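Long-range contact in acetylxylan esterase / glucomannan deacetylase (Cellvibrio japonicus, PDB 2WAA), which removes acetyl groups from plant cell wall polysaccharides, deacetylating xylan and glucomannan with equal efficiency: residues Cys144-Asp149 with Asp314-Lys319. Numbering follows the deposited sequence.
Sequences CGEAID and DAHPTK. With ACT (acetate ion), chain C.
Glu146 lays its side chain over one face of the His316 imidazole: CG sits 3.9 Å from the ring centroid, almost on the normal, in a CH-pi contact, and the carboxylate stacks toward the rim, its plane 22° from the ring. CG anti to the backbone N (chi1 174°) and an extended chain bring Glu146 OE2 to 3.3 Å from His316 CE1. Ala147 CB packs against His316 CB at 3.9 Å and against the Asp314 carboxylate. Ile148 CG2 rests on Lys319 CE, and Lys319 NZ forms a salt bridge with Asp149 OD1 (2.7 Å), approaching from the syn side but tilted out of the carboxylate plane. Two waters link the backbones, from Glu146 O to Pro317 O and from Ile148 O to Lys319 N. Asp314 OD1 fixes the ring's rotation, taking His316 ND1 in the ring plane through its syn lone pair (2.8 Å) and, through its anti lone pair, His316 N, which closes an Asx turn. Lys156 NZ salt-bridges both Glu146 OE2 and Asp314 OD2. His316 NE2 donates to an acetate, probably from the crystallisation liquor, also hydrogen-bonded to Ser141 N, Gly186 N and Asn236 ND2, consistent with the Ser-His-Asp triad and oxyanion hole of an SGNH hydrolase.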
loop_
_atom_site.group_PDB
_atom_site.type_symbol
_atom_site.label_atom_id
_atom_site.label_comp_id
_atom_site.label_asym_id
_atom_site.label_seq_id
_atom_site.Cartn_x
_atom_site.Cartn_y
_atom_site.Cartn_z
ATOM N N CYS A 144 -2.183 -5.107 -2.826
ATOM C CA CYS A 144 -1.991 -3.959 -3.692
ATOM C C CYS A 144 -3.305 -3.406 -4.260
ATOM O O CYS A 144 -3.260 -2.413 -4.938
ATOM C CB CYS A 144 -1.111 -4.312 -4.902
ATOM S SG CYS A 144 0.574 -4.342 -4.558
ATOM N N GLY A 145 -4.428 -4.080 -4.060
ATOM C CA GLY A 145 -5.738 -3.586 -4.491
ATOM C C GLY A 145 -6.058 -3.879 -5.944
ATOM O O GLY A 145 -6.888 -3.202 -6.547
ATOM N N GLU A 146 -5.371 -4.852 -6.533
ATOM C CA GLU A 146 -5.653 -5.184 -7.936
ATOM C C GLU A 146 -7.125 -5.586 -8.218
ATOM O O GLU A 146 -7.716 -6.377 -7.478
ATOM C CB GLU A 146 -4.722 -6.318 -8.408
ATOM C CG GLU A 146 -5.080 -6.814 -9.876
ATOM C CD GLU A 146 -3.970 -7.702 -10.471
ATOM O OE1 GLU A 146 -2.892 -7.861 -9.865
ATOM O OE2 GLU A 146 -4.150 -8.206 -11.612
ATOM N N ALA A 147 -7.702 -4.968 -9.260
ATOM C CA ALA A 147 -9.038 -5.353 -9.807
ATOM C C ALA A 147 -10.210 -4.986 -8.911
ATOM O O ALA A 147 -11.360 -5.407 -9.160
ATOM C CB ALA A 147 -9.070 -6.862 -10.163
ATOM N N ILE A 148 -9.970 -4.156 -7.901
ATOM C CA ILE A 148 -11.102 -3.675 -7.098
ATOM C C ILE A 148 -12.074 -2.862 -7.948
ATOM O O ILE A 148 -13.313 -2.956 -7.731
ATOM C CB ILE A 148 -10.606 -2.910 -5.851
ATOM C CG1 ILE A 148 -9.934 -3.939 -4.909
ATOM C CG2 ILE A 148 -11.724 -2.116 -5.171
ATOM C CD1 ILE A 148 -9.313 -3.317 -3.689
ATOM N N ASP A 149 -11.558 -2.065 -8.890
ATOM C CA ASP A 149 -12.442 -1.175 -9.666
ATOM C C ASP A 149 -12.734 -1.724 -11.058
ATOM O O ASP A 149 -12.871 -0.962 -12.011
ATOM C CB ASP A 149 -11.889 0.269 -9.786
ATOM C CG ASP A 149 -12.097 1.106 -8.517
ATOM O OD1 ASP A 149 -12.778 0.658 -7.552
ATOM O OD2 ASP A 149 -11.526 2.234 -8.453
ATOM N N ASP A 314 -12.760 -11.835 -13.043
ATOM C CA ASP A 314 -11.392 -11.860 -12.497
ATOM C C ASP A 314 -11.435 -12.577 -11.144
ATOM O O ASP A 314 -12.315 -12.313 -10.327
ATOM C CB ASP A 314 -10.902 -10.419 -12.393
ATOM C CG ASP A 314 -9.392 -10.307 -12.209
ATOM O OD1 ASP A 314 -8.913 -10.862 -11.214
ATOM O OD2 ASP A 314 -8.685 -9.678 -13.054
ATOM N N ALA A 315 -10.516 -13.513 -10.927
ATOM C CA ALA A 315 -10.461 -14.256 -9.653
ATOM C C ALA A 315 -9.977 -13.407 -8.483
ATOM O O ALA A 315 -10.127 -13.820 -7.344
ATOM C CB ALA A 315 -9.560 -15.488 -9.786
ATOM N N HIS A 316 -9.390 -12.221 -8.735
ATOM C CA HIS A 316 -8.967 -11.385 -7.608
ATOM C C HIS A 316 -10.202 -10.967 -6.826
ATOM O O HIS A 316 -11.251 -10.720 -7.420
ATOM C CB HIS A 316 -8.242 -10.113 -8.082
ATOM C CG HIS A 316 -6.839 -10.360 -8.534
ATOM N ND1 HIS A 316 -6.543 -10.734 -9.823
ATOM C CD2 HIS A 316 -5.652 -10.266 -7.881
ATOM C CE1 HIS A 316 -5.230 -10.886 -9.946
ATOM N NE2 HIS A 316 -4.667 -10.613 -8.778
ATOM N N PRO A 317 -10.093 -10.859 -5.488
ATOM C CA PRO A 317 -11.254 -10.475 -4.703
ATOM C C PRO A 317 -11.883 -9.163 -5.204
ATOM O O PRO A 317 -11.159 -8.199 -5.560
ATOM C CB PRO A 317 -10.686 -10.333 -3.282
ATOM C CG PRO A 317 -9.585 -11.416 -3.232
ATOM C CD PRO A 317 -8.972 -11.349 -4.639
ATOM N N THR A 318 -13.211 -9.124 -5.209
ATOM C CA THR A 318 -13.921 -7.922 -5.617
ATOM C C THR A 318 -13.898 -6.834 -4.531
ATOM O O THR A 318 -13.471 -7.069 -3.398
ATOM C CB THR A 318 -15.422 -8.238 -5.851
ATOM O OG1 THR A 318 -15.991 -8.750 -4.641
ATOM C CG2 THR A 318 -15.608 -9.263 -6.968
ATOM N N LYS A 319 -14.376 -5.644 -4.898
ATOM C CA LYS A 319 -14.532 -4.558 -3.932
ATOM C C LYS A 319 -15.363 -5.007 -2.745
ATOM O O LYS A 319 -14.968 -4.767 -1.599
ATOM C CB LYS A 319 -15.185 -3.341 -4.606
ATOM C CG LYS A 319 -15.486 -2.151 -3.624
ATOM C CD LYS A 319 -16.009 -0.909 -4.391
ATOM C CE LYS A 319 -14.873 -0.419 -5.343
ATOM N NZ LYS A 319 -15.162 0.787 -6.287
HETATM C C ACT C . -1.387 -11.950 -7.197
HETATM O O ACT C . -1.739 -11.912 -8.429
HETATM O OXT ACT C . -0.377 -11.270 -6.903
HETATM C CH3 ACT C . -2.116 -12.740 -6.143
HETATM O O HOH W 1 -8.367 -7.951 -5.294
HETATM O O HOH W 2 -14.619 -5.360 -7.747
#